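Local coordinates for malonyl CoA-acyl carrier protein transacylase (Staphylococcus aureus, PDB 3IM9), which catalyses transfer of the malonyl group from malonyl-CoA to holo acyl carrier protein, a step in fatty acid biosynthesis, at residues Pro90-Gly95 and Ile271-Asp276; Gly289-Lys292 and Asp297-Leu300; Pro233-Val238 and Thr267-Asp272; Thr38-Ser43 and Leu74-Ser79. One frame throughout, in Å; residues are numbered along the deposited sequence.

Overall arrangement
Contacts 1, 2 and 3 form one cluster on the parallel sheet of the acyltransferase core. The centres of contacts 1 and 3 lie about 7 Å apart, and both use the end of helix 263-272. Contact 2 has its centre about 12 Å from that of contact 1, and strands 275-281 and 299-303 are neighbours in the sheet. Contact 4 stands apart, with its centre about 24 to 26 Å from the others, and joins helices 35-47 and 67-84. Along the chain contact 4 closes first. Contact 1 opens at 90-95 and contact 3 at 233-238; both end within 267-276, and contact 2 comes last. Strand 92-95 leads to Ser97, probably the nucleophile.

Contact 1. Residues Pro90-Gly95 and Ile271-Asp276; sequences PDFTMG and IDQGVD
Strand 92-95, which carries Phe92, and the helix-to-strand turn that carries Gln273 and Val275 are held apart in the backbone, because strand 11-16 runs between strands 92-95 and 275-281. Both of these strands belong to the parallel sheet of the alpha/beta acyltransferase core. Side chains alone span the gap. No hydrogen bond joins the two segments.

The second segment changes direction through a Schellman motif. Gly274 has a positive phi of 97°, and its N donates to Ile271 O at 2.9 Å. This ends the helix and sends the chain into strand 275-281.

The Phe92 ring does most of the work. Its CG lies beside the backbone N (chi1 -62°), which carries the ring out toward the turn. One ortho carbon, CD1, meets Val275 CG2 at 3.6 Å. The neighbouring CE1 is 3.9 Å from that same Val275 CG2. The methyl comes at the ring on a slant. In Val275 the other methyl, CG1, is anti to the backbone N (chi1 -178°), which leaves CG2 for the ring.

Other residues complete the setting. Leu270 and Pro233 also touch Phe92, while Met94, two residues on, packs on Phe263, Thr267 and Leu270. The strand ends at Gly95, the first glycine of a GxSxG sequence, consistent with a nucleophile elbow around Ser97.

The far end of the ring meets Gln273 through aliphatic carbon: Phe92 CZ lies 4.0 Å from Gln273 CB.

Contact 2. Residues Gly289-Lys292 and Asp297-Leu300; sequences GLIK and DVKL
Ile291 and Lys292 of helix 286-294 meet Val298, just before strand 299-303, and Leu300 within it. The tight part is apolar. The branch methyl CG2 of Ile291 touches two residues at once. It lies 3.7 Å from Val298 CG2, where the two side chains meet nearly at right angles, and 3.8 Å from Leu300 CD2. Phe278 of the neighbouring strand packs against Ile291, Val298 and Leu300. Val298 and Ile291 are both buried.

The outer side is looser and wetter. The Lys292 chain bends at chi2 and chi3 (57° and 67°) and curls over the Leu300 methyl. Its CE reaches Leu300 CD1 at 3.7 Å. Leu300 CD2 thus meets Ile291, while its CD1 meets Lys292. The ammonium NZ does not reach Val298 O directly. It donates to a water at 2.7 Å, and that water donates to Val298 O at 2.8 Å. A weak bond from Lys292 NZ to Arg296 O adds a second hold.

Helix and strand thus share an apolar inner part and a water bridge on the outer side. This is the second half of a beta-alpha-beta crossover, in which helix 286-294 links the adjacent parallel strands 275-281 and 299-303.

Contact 3. Residues Pro233-Val238 and Thr267-Asp272; sequences PVVQNV and TEWLID
Val235 points one methyl, CG2, at Trp269 and Leu270 of helix 263-272. That methyl makes all the close contacts from the strand side.

Thr267 opens the helical segment with its side chain turned from Val235. Its hydroxyl bonds to Phe263 O one turn earlier, and its carbonyl O accepts from Ile271 N at 2.9 Å.

Trp269 comes next on the side facing the strand. CG is anti to the backbone N (chi1 -175°), and the indole reaches across with the six-membered ring leading. Trp269 CZ3 lies 3.6 Å from Val235 CG2, and CE3 is 3.7 Å from this same methyl of Val235. The methyl approaches the ring at a slant. Gln241 also touches the indole.

Leu270 follows and supplies the tightest pair: its CD2 is 3.5 Å from Val235 CG2. The Leu270 CG stands 3.8 Å from the same Val235 CG2. The two side chains slide past each other in opposite directions. Leu270 CD2 also sits in the plane of the Trp269 indole, at its edge, so Val235 CG2 touches both the methyl and the ring. Leu270 also touches Phe92, Met94, Val275 and Phe278.

Ile271 turns instead to Phe278 and Val298. Asp272 closes the segment at the surface.

Pro233 and Val235 both bond through their backbones to Thr93, in the parallel manner. The contact is therefore helix-on-sheet packing of the alpha/beta acyltransferase fold: helix 263-272 lies across a face of the parallel sheet, and Val235, beside the edge strand 92-95, meets it there.

Contact 4. Residues Thr38-Ser43 and Leu74-Ser79; sequences TEILTS and LLTHSS
Leu41 and Thr76 mark the closest backbone approach, with CA atoms 6.3 Å apart, where segments 38-43 and 74-79, of helices 35-47 and 67-84, run nearly antiparallel. The axes of these segments come within 9.0 Å of each other, and their directions differ by 163°.

Ile40 lies over the second helix and touches its backbone as well as its side chains. With CG1 beside the backbone N (chi1 -65°), CG2 lies anti to that N and rests 3.7 Å from Thr76 O and 3.9 Å from Ser79 CB. The other branch, Ile40 CG1, passes 3.8 Å from Ser79 O. Leu41 uses one terminal methyl: its CD2 meets Thr76 CG2 at 3.6 Å. Phe112 of helix 112-128 touches Ile40, Thr76 and Ser79 and so covers this contact from a third helix.

The hydroxyls of Thr76 and Ser79 turn back to their own helix. Thr76 OG1 bonds to Pro72 O. Ser79 OG donates to Leu75 O at 2.8 Å, tilted 32° from the carbonyl plane. Leu75 O also accepts from Ser79 N, and the two donors arrive from opposite faces of that plane.

No hydrogen bond joins the segments. With both hydroxyls satisfied one turn back, the Thr76 and Ser79 side chains offer a methyl and a CB. Ile40 also packs on the backbone carbonyl oxygens. The pairing therefore rests on van der Waals contact, partly carbon against carbonyl oxygen.

Contact 1. Residues Pro90-Gly95 and Ile271-Asp276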
loop_
_atom_site.group_PDB
_atom_site.type_symbol
_atom_site.label_atom_id
_atom_site.label_comp_id
_atom_site.label_asym_id
_atom_site.label_seq_id
_atom_site.Cartn_x
_atom_site.Cartn_y
_atom_site.Cartn_z
ATOM N N PRO A 90 -8.933 3.189 -16.137
ATOM C CA PRO A 90 -9.265 2.139 -15.198
ATOM C C PRO A 90 -10.744 2.018 -14.904
ATOM O O PRO A 90 -11.433 3.031 -14.873
ATOM C CB PRO A 90 -8.497 2.595 -13.911
ATOM C CG PRO A 90 -8.438 4.089 -13.994
ATOM C CD PRO A 90 -8.240 4.323 -15.493
ATOM N N ASP A 91 -11.164 0.793 -14.662
ATOM C CA ASP A 91 -12.491 0.510 -14.129
ATOM C C ASP A 91 -12.524 0.531 -12.586
ATOM O O ASP A 91 -13.538 0.919 -11.969
ATOM C CB ASP A 91 -12.917 -0.816 -14.665
ATOM C CG ASP A 91 -12.943 -0.834 -16.201
ATOM O OD1 ASP A 91 -13.803 -0.035 -16.719
ATOM O OD2 ASP A 91 -12.237 -1.648 -16.809
ATOM N N PHE A 92 -11.344 0.249 -11.963
ATOM C CA PHE A 92 -11.271 0.207 -10.492
ATOM C C PHE A 92 -9.795 0.463 -10.144
ATOM O O PHE A 92 -8.887 0.467 -10.991
ATOM C CB PHE A 92 -11.517 -1.236 -9.973
ATOM C CG PHE A 92 -12.925 -1.797 -10.317
ATOM C CD1 PHE A 92 -13.020 -2.583 -11.454
ATOM C CD2 PHE A 92 -14.028 -1.500 -9.533
ATOM C CE1 PHE A 92 -14.291 -3.105 -11.856
ATOM C CE2 PHE A 92 -15.290 -2.041 -9.898
ATOM C CZ PHE A 92 -15.364 -2.833 -11.063
ATOM N N THR A 93 -9.587 0.632 -8.833
ATOM C CA THR A 93 -8.194 0.770 -8.348
ATOM C C THR A 93 -8.142 0.221 -6.940
ATOM O O THR A 93 -9.146 0.130 -6.207
ATOM C CB THR A 93 -7.793 2.264 -8.382
ATOM O OG1 THR A 93 -6.418 2.385 -7.973
ATOM C CG2 THR A 93 -8.613 3.132 -7.498
ATOM N N MET A 94 -6.906 -0.121 -6.545
ATOM C CA MET A 94 -6.592 -0.463 -5.128
ATOM C C MET A 94 -5.121 -0.259 -4.921
ATOM O O MET A 94 -4.357 -0.159 -5.871
ATOM C CB MET A 94 -6.965 -1.935 -4.752
ATOM C CG MET A 94 -6.171 -2.974 -5.491
ATOM S SD MET A 94 -6.375 -4.619 -4.856
ATOM C CE MET A 94 -5.558 -5.465 -6.184
ATOM N N GLY A 95 -4.736 -0.108 -3.669
ATOM C CA GLY A 95 -3.259 0.040 -3.373
ATOM C C GLY A 95 -2.983 -0.531 -2.000
ATOM O O GLY A 95 -3.877 -0.576 -1.124
ATOM N N ILE A 271 -11.386 -9.526 -9.327
ATOM C CA ILE A 271 -11.471 -10.575 -10.385
ATOM C C ILE A 271 -12.957 -11.040 -10.520
ATOM O O ILE A 271 -13.441 -11.201 -11.678
ATOM C CB ILE A 271 -10.562 -11.720 -10.030
ATOM C CG1 ILE A 271 -9.084 -11.207 -10.078
ATOM C CG2 ILE A 271 -10.767 -12.898 -11.025
ATOM C CD1 ILE A 271 -8.078 -12.243 -9.610
ATOM N N ASP A 272 -13.673 -11.110 -9.429
ATOM C CA ASP A 272 -15.080 -11.464 -9.497
ATOM C C ASP A 272 -15.958 -10.378 -10.160
ATOM O O ASP A 272 -17.069 -10.663 -10.529
ATOM C CB ASP A 272 -15.570 -11.732 -8.103
ATOM C CG ASP A 272 -15.042 -13.024 -7.517
ATOM O OD1 ASP A 272 -14.411 -13.827 -8.184
ATOM O OD2 ASP A 272 -15.280 -13.188 -6.330
ATOM N N GLN A 273 -15.456 -9.174 -10.327
ATOM C CA GLN A 273 -16.195 -8.190 -11.106
ATOM C C GLN A 273 -15.791 -8.154 -12.560
ATOM O O GLN A 273 -16.285 -7.262 -13.359
ATOM C CB GLN A 273 -15.972 -6.786 -10.606
ATOM C CG GLN A 273 -16.221 -6.559 -9.126
ATOM C CD GLN A 273 -17.365 -7.371 -8.503
ATOM O OE1 GLN A 273 -17.187 -8.105 -7.485
ATOM N NE2 GLN A 273 -18.534 -7.217 -9.059
ATOM N N GLY A 274 -14.899 -9.028 -12.927
ATOM C CA GLY A 274 -14.412 -9.095 -14.323
ATOM C C GLY A 274 -13.097 -8.383 -14.631
ATOM O O GLY A 274 -12.753 -8.222 -15.779
ATOM N N VAL A 275 -12.375 -7.957 -13.569
ATOM C CA VAL A 275 -11.007 -7.524 -13.816
ATOM C C VAL A 275 -10.136 -8.648 -14.218
ATOM O O VAL A 275 -9.958 -9.617 -13.479
ATOM C CB VAL A 275 -10.431 -6.787 -12.576
ATOM C CG1 VAL A 275 -9.006 -6.315 -12.916
ATOM C CG2 VAL A 275 -11.268 -5.603 -12.258
ATOM N N ASP A 276 -9.563 -8.517 -15.414
ATOM C CA ASP A 276 -8.604 -9.508 -15.898
ATOM C C ASP A 276 -7.254 -8.903 -16.304
ATOM O O ASP A 276 -6.446 -9.546 -16.911
ATOM C CB ASP A 276 -9.178 -10.373 -17.040
ATOM C CG ASP A 276 -9.615 -9.565 -18.166
ATOM O OD1 ASP A 276 -10.267 -10.149 -19.072
ATOM O OD2 ASP A 276 -9.379 -8.356 -18.207
#

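Contact 2. Residues Gly289-Lys292 and Asp297-Leu300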
loop_
_atom_site.group_PDB
_atom_site.type_symbol
_atom_site.label_atom_id
_atom_site.label_comp_id
_atom_site.label_asym_id
_atom_site.label_seq_id
_atom_site.Cartn_x
_atom_site.Cartn_y
_atom_site.Cartn_z
ATOM N N GLY A 289 3.601 -9.613 -8.271
ATOM C CA GLY A 289 3.998 -10.950 -7.758
ATOM C C GLY A 289 2.959 -11.559 -6.864
ATOM O O GLY A 289 2.769 -12.755 -6.884
ATOM N N LEU A 290 2.318 -10.745 -6.027
ATOM C CA LEU A 290 1.319 -11.257 -5.117
ATOM C C LEU A 290 0.122 -11.690 -5.967
ATOM O O LEU A 290 -0.478 -12.711 -5.656
ATOM C CB LEU A 290 0.847 -10.168 -4.131
ATOM C CG LEU A 290 1.997 -9.666 -3.190
ATOM C CD1 LEU A 290 1.356 -8.598 -2.265
ATOM C CD2 LEU A 290 2.586 -10.808 -2.321
ATOM N N ILE A 291 -0.289 -10.875 -6.936
ATOM C CA ILE A 291 -1.493 -11.268 -7.725
ATOM C C ILE A 291 -1.243 -12.554 -8.498
ATOM O O ILE A 291 -2.162 -13.382 -8.571
ATOM C CB ILE A 291 -1.952 -10.145 -8.594
ATOM C CG1 ILE A 291 -2.452 -9.020 -7.686
ATOM C CG2 ILE A 291 -3.109 -10.607 -9.527
ATOM C CD1 ILE A 291 -2.796 -7.715 -8.414
ATOM N N LYS A 292 -0.032 -12.730 -9.027
ATOM C CA LYS A 292 0.298 -13.964 -9.737
ATOM C C LYS A 292 0.078 -15.186 -8.852
ATOM O O LYS A 292 -0.363 -16.231 -9.360
ATOM C CB LYS A 292 1.755 -13.885 -10.244
ATOM C CG LYS A 292 2.254 -15.167 -11.000
ATOM C CD LYS A 292 1.424 -15.563 -12.189
ATOM C CE LYS A 292 1.534 -14.499 -13.334
ATOM N NZ LYS A 292 0.634 -14.870 -14.472
ATOM N N ASP A 297 -4.092 -16.542 -14.082
ATOM C CA ASP A 297 -4.657 -16.341 -15.397
ATOM C C ASP A 297 -4.852 -14.885 -15.759
ATOM O O ASP A 297 -5.055 -14.577 -16.928
ATOM C CB ASP A 297 -6.042 -16.990 -15.520
ATOM C CG ASP A 297 -6.005 -18.514 -15.434
ATOM O OD1 ASP A 297 -4.992 -19.109 -15.849
ATOM O OD2 ASP A 297 -7.000 -19.082 -14.952
ATOM N N VAL A 298 -4.910 -13.977 -14.791
ATOM C CA VAL A 298 -5.107 -12.591 -15.147
ATOM C C VAL A 298 -3.824 -11.937 -15.737
ATOM O O VAL A 298 -2.700 -12.317 -15.430
ATOM C CB VAL A 298 -5.596 -11.728 -13.935
ATOM C CG1 VAL A 298 -6.984 -12.234 -13.468
ATOM C CG2 VAL A 298 -4.556 -11.671 -12.736
ATOM N N LYS A 299 -4.000 -10.909 -16.547
ATOM C CA LYS A 299 -2.843 -10.249 -17.153
ATOM C C LYS A 299 -2.229 -9.207 -16.192
ATOM O O LYS A 299 -2.984 -8.529 -15.516
ATOM C CB LYS A 299 -3.271 -9.497 -18.409
ATOM C CG LYS A 299 -2.165 -8.692 -19.125
ATOM C CD LYS A 299 -2.747 -8.115 -20.419
ATOM C CE LYS A 299 -1.716 -7.317 -21.222
ATOM N NZ LYS A 299 -0.466 -8.108 -21.509
ATOM N N LEU A 300 -0.889 -9.138 -16.156
ATOM C CA LEU A 300 -0.204 -8.215 -15.252
ATOM C C LEU A 300 0.712 -7.327 -16.041
ATOM O O LEU A 300 1.492 -7.827 -16.863
ATOM C CB LEU A 300 0.606 -9.041 -14.208
ATOM C CG LEU A 300 -0.279 -9.933 -13.305
ATOM C CD1 LEU A 300 0.555 -10.995 -12.529
ATOM C CD2 LEU A 300 -1.260 -9.118 -12.441
HETATM O O HOH W 1 -1.532 -13.735 -13.262
#

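Contact 3. Residues Pro233-Val238 and Thr267-Asp272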
loop_
_atom_site.group_PDB
_atom_site.type_symbol
_atom_site.label_atom_id
_atom_site.label_comp_id
_atom_site.label_asym_id
_atom_site.label_seq_id
_atom_site.Cartn_x
_atom_site.Cartn_y
_atom_site.Cartn_z
ATOM N N PRO A 233 -14.530 3.016 -8.565
ATOM C CA PRO A 233 -14.423 2.439 -7.192
ATOM C C PRO A 233 -12.951 2.155 -6.771
ATOM O O PRO A 233 -12.145 1.638 -7.528
ATOM C CB PRO A 233 -15.164 1.113 -7.280
ATOM C CG PRO A 233 -16.197 1.275 -8.543
ATOM C CD PRO A 233 -15.371 2.195 -9.459
ATOM N N VAL A 234 -12.725 2.482 -5.504
ATOM C CA VAL A 234 -11.428 2.217 -4.808
ATOM C C VAL A 234 -11.755 0.973 -3.966
ATOM O O VAL A 234 -12.664 1.044 -3.066
ATOM C CB VAL A 234 -11.048 3.371 -3.950
ATOM C CG1 VAL A 234 -9.738 3.010 -3.185
ATOM C CG2 VAL A 234 -10.893 4.686 -4.746
ATOM N N VAL A 235 -11.072 -0.144 -4.197
ATOM C CA VAL A 235 -11.298 -1.353 -3.378
ATOM C C VAL A 235 -10.458 -1.163 -2.124
ATOM O O VAL A 235 -9.236 -1.181 -2.199
ATOM C CB VAL A 235 -10.965 -2.610 -4.111
ATOM C CG1 VAL A 235 -11.294 -3.872 -3.255
ATOM C CG2 VAL A 235 -11.861 -2.660 -5.385
ATOM N N GLN A 236 -11.096 -0.930 -0.985
ATOM C CA GLN A 236 -10.386 -0.509 0.227
ATOM C C GLN A 236 -9.801 -1.685 0.987
ATOM O O GLN A 236 -10.359 -2.812 1.027
ATOM C CB GLN A 236 -11.255 0.356 1.143
ATOM C CG GLN A 236 -11.620 1.621 0.370
ATOM C CD GLN A 236 -12.058 2.747 1.330
ATOM O OE1 GLN A 236 -13.269 2.871 1.666
ATOM N NE2 GLN A 236 -11.125 3.568 1.777
ATOM N N ASN A 237 -8.620 -1.428 1.608
ATOM C CA ASN A 237 -7.926 -2.470 2.324
ATOM C C ASN A 237 -8.714 -3.033 3.512
ATOM O O ASN A 237 -8.508 -4.196 3.868
ATOM C CB ASN A 237 -6.592 -1.894 2.882
ATOM C CG ASN A 237 -5.511 -1.686 1.858
ATOM O OD1 ASN A 237 -5.569 -2.117 0.664
ATOM N ND2 ASN A 237 -4.509 -0.986 2.321
ATOM N N VAL A 238 -9.521 -2.183 4.163
ATOM C CA VAL A 238 -10.195 -2.589 5.457
ATOM C C VAL A 238 -11.232 -3.658 5.141
ATOM O O VAL A 238 -11.365 -4.610 5.883
ATOM C CB VAL A 238 -10.832 -1.382 6.188
ATOM C CG1 VAL A 238 -9.839 -0.470 6.674
ATOM C CG2 VAL A 238 -11.742 -0.556 5.366
ATOM N N THR A 267 -8.108 -8.449 -4.211
ATOM C CA THR A 267 -7.777 -8.970 -5.504
ATOM C C THR A 267 -8.919 -9.873 -6.016
ATOM O O THR A 267 -9.352 -9.738 -7.215
ATOM C CB THR A 267 -6.457 -9.758 -5.481
ATOM O OG1 THR A 267 -5.412 -8.839 -5.091
ATOM C CG2 THR A 267 -6.084 -10.263 -6.886
ATOM N N GLU A 268 -9.398 -10.735 -5.137
ATOM C CA GLU A 268 -10.472 -11.706 -5.523
ATOM C C GLU A 268 -11.755 -10.950 -5.877
ATOM O O GLU A 268 -12.433 -11.303 -6.884
ATOM C CB GLU A 268 -10.678 -12.698 -4.423
ATOM C CG GLU A 268 -9.437 -13.636 -4.383
ATOM C CD GLU A 268 -9.545 -14.744 -3.356
ATOM O OE1 GLU A 268 -10.276 -14.523 -2.371
ATOM O OE2 GLU A 268 -8.775 -15.745 -3.572
ATOM N N TRP A 269 -12.070 -9.876 -5.173
ATOM C CA TRP A 269 -13.312 -9.125 -5.411
ATOM C C TRP A 269 -13.202 -8.504 -6.773
ATOM O O TRP A 269 -14.172 -8.501 -7.548
ATOM C CB TRP A 269 -13.485 -8.084 -4.346
ATOM C CG TRP A 269 -14.808 -7.355 -4.455
ATOM C CD1 TRP A 269 -15.996 -7.691 -3.797
ATOM C CD2 TRP A 269 -15.075 -6.135 -5.166
ATOM N NE1 TRP A 269 -16.971 -6.743 -4.067
ATOM C CE2 TRP A 269 -16.450 -5.790 -4.920
ATOM C CE3 TRP A 269 -14.296 -5.317 -6.048
ATOM C CZ2 TRP A 269 -17.039 -4.637 -5.494
ATOM C CZ3 TRP A 269 -14.867 -4.170 -6.590
ATOM C CH2 TRP A 269 -16.234 -3.853 -6.311
ATOM N N LEU A 270 -12.009 -8.040 -7.149
ATOM C CA LEU A 270 -11.878 -7.372 -8.395
ATOM C C LEU A 270 -11.973 -8.356 -9.499
ATOM O O LEU A 270 -12.678 -8.074 -10.518
ATOM C CB LEU A 270 -10.458 -6.686 -8.457
ATOM C CG LEU A 270 -10.563 -5.355 -7.738
ATOM C CD1 LEU A 270 -9.103 -4.779 -7.544
ATOM C CD2 LEU A 270 -11.390 -4.316 -8.469
ATOM N N ILE A 271 -11.386 -9.526 -9.327
ATOM C CA ILE A 271 -11.471 -10.575 -10.385
ATOM C C ILE A 271 -12.957 -11.040 -10.520
ATOM O O ILE A 271 -13.441 -11.201 -11.678
ATOM C CB ILE A 271 -10.562 -11.720 -10.030
ATOM C CG1 ILE A 271 -9.084 -11.207 -10.078
ATOM C CG2 ILE A 271 -10.767 -12.898 -11.025
ATOM C CD1 ILE A 271 -8.078 -12.243 -9.610
ATOM N N ASP A 272 -13.673 -11.110 -9.429
ATOM C CA ASP A 272 -15.080 -11.464 -9.497
ATOM C C ASP A 272 -15.958 -10.378 -10.160
ATOM O O ASP A 272 -17.069 -10.663 -10.529
ATOM C CB ASP A 272 -15.570 -11.732 -8.103
ATOM C CG ASP A 272 -15.042 -13.024 -7.517
ATOM O OD1 ASP A 272 -14.411 -13.827 -8.184
ATOM O OD2 ASP A 272 -15.280 -13.188 -6.330
#

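Contact 4. Residues Thr38-Ser43 and Leu74-Ser79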
loop_
_atom_site.group_PDB
_atom_site.type_symbol
_atom_site.label_atom_id
_atom_site.label_comp_id
_atom_site.label_asym_id
_atom_site.label_seq_id
_atom_site.Cartn_x
_atom_site.Cartn_y
_atom_site.Cartn_z
ATOM N N THR A 38 7.091 15.762 -13.932
ATOM C CA THR A 38 7.855 16.749 -13.227
ATOM C C THR A 38 7.013 17.738 -12.450
ATOM O O THR A 38 7.389 18.178 -11.369
ATOM C CB THR A 38 8.782 17.524 -14.247
ATOM O OG1 THR A 38 9.621 16.577 -14.896
ATOM C CG2 THR A 38 9.597 18.622 -13.619
ATOM N N GLU A 39 5.817 18.011 -12.961
ATOM C CA GLU A 39 4.875 18.811 -12.172
ATOM C C GLU A 39 4.545 18.181 -10.782
ATOM O O GLU A 39 4.519 18.893 -9.769
ATOM C CB GLU A 39 3.619 18.966 -12.984
ATOM C CG GLU A 39 2.572 19.792 -12.259
ATOM C CD GLU A 39 1.358 20.129 -13.150
ATOM O OE1 GLU A 39 1.145 19.500 -14.272
ATOM O OE2 GLU A 39 0.615 21.041 -12.675
ATOM N N ILE A 40 4.368 16.855 -10.795
ATOM C CA ILE A 40 4.096 16.152 -9.558
ATOM C C ILE A 40 5.328 16.177 -8.673
ATOM O O ILE A 40 5.266 16.493 -7.473
ATOM C CB ILE A 40 3.651 14.710 -9.816
ATOM C CG1 ILE A 40 2.288 14.615 -10.560
ATOM C CG2 ILE A 40 3.560 13.903 -8.496
ATOM C CD1 ILE A 40 1.122 15.280 -9.800
ATOM N N LEU A 41 6.494 15.841 -9.259
ATOM C CA LEU A 41 7.712 15.803 -8.416
ATOM C C LEU A 41 8.027 17.162 -7.812
ATOM O O LEU A 41 8.417 17.254 -6.669
ATOM C CB LEU A 41 8.871 15.280 -9.334
ATOM C CG LEU A 41 8.672 13.824 -9.657
ATOM C CD1 LEU A 41 9.484 13.459 -10.910
ATOM C CD2 LEU A 41 9.245 12.887 -8.520
ATOM N N THR A 42 7.868 18.236 -8.589
ATOM C CA THR A 42 8.127 19.585 -8.092
ATOM C C THR A 42 7.037 20.008 -7.118
ATOM O O THR A 42 7.375 20.673 -6.125
ATOM C CB THR A 42 8.104 20.582 -9.266
ATOM O OG1 THR A 42 9.225 20.314 -10.131
ATOM C CG2 THR A 42 8.204 21.997 -8.794
ATOM N N SER A 43 5.817 19.495 -7.289
ATOM C CA SER A 43 4.784 19.812 -6.266
ATOM C C SER A 43 5.176 19.260 -4.921
ATOM O O SER A 43 5.076 19.913 -3.914
ATOM C CB SER A 43 3.433 19.284 -6.694
ATOM O OG SER A 43 2.412 19.562 -5.732
ATOM N N LEU A 74 6.697 7.265 -2.102
ATOM C CA LEU A 74 5.970 6.312 -2.915
ATOM C C LEU A 74 4.768 6.998 -3.554
ATOM O O LEU A 74 4.515 6.728 -4.736
ATOM C CB LEU A 74 5.494 5.146 -2.022
ATOM C CG LEU A 74 6.586 4.141 -1.629
ATOM C CD1 LEU A 74 6.152 3.339 -0.372
ATOM C CD2 LEU A 74 6.907 3.192 -2.778
ATOM N N LEU A 75 3.999 7.764 -2.765
ATOM C CA LEU A 75 2.885 8.498 -3.388
ATOM C C LEU A 75 3.360 9.369 -4.542
ATOM O O LEU A 75 2.679 9.414 -5.594
ATOM C CB LEU A 75 2.178 9.342 -2.297
ATOM C CG LEU A 75 0.921 10.031 -2.846
ATOM C CD1 LEU A 75 -0.261 9.098 -2.720
ATOM C CD2 LEU A 75 0.658 11.252 -1.975
ATOM N N THR A 76 4.495 10.064 -4.315
ATOM C CA THR A 76 4.990 10.978 -5.326
ATOM C C THR A 76 5.411 10.203 -6.573
ATOM O O THR A 76 5.049 10.592 -7.728
ATOM C CB THR A 76 6.179 11.708 -4.786
ATOM O OG1 THR A 76 5.662 12.541 -3.713
ATOM C CG2 THR A 76 6.797 12.647 -5.849
ATOM N N HIS A 77 6.113 9.070 -6.436
ATOM C CA HIS A 77 6.574 8.314 -7.603
ATOM C C HIS A 77 5.379 7.748 -8.367
ATOM O O HIS A 77 5.267 7.934 -9.592
ATOM C CB HIS A 77 7.451 7.173 -7.100
ATOM C CG HIS A 77 8.185 6.424 -8.195
ATOM N ND1 HIS A 77 8.192 6.740 -9.548
ATOM C CD2 HIS A 77 8.973 5.349 -8.021
ATOM C CE1 HIS A 77 9.006 5.871 -10.161
ATOM N NE2 HIS A 77 9.456 5.005 -9.245
ATOM N N SER A 78 4.430 7.113 -7.691
ATOM C CA SER A 78 3.281 6.546 -8.358
ATOM C C SER A 78 2.431 7.636 -9.028
ATOM O O SER A 78 1.944 7.436 -10.152
ATOM C CB SER A 78 2.402 5.751 -7.371
ATOM O OG SER A 78 3.046 4.507 -7.044
ATOM N N SER A 79 2.280 8.777 -8.335
ATOM C CA SER A 79 1.417 9.845 -8.920
ATOM C C SER A 79 2.133 10.475 -10.110
ATOM O O SER A 79 1.453 10.978 -11.040
ATOM C CB SER A 79 1.153 10.898 -7.858
ATOM O OG SER A 79 0.301 10.328 -6.806
#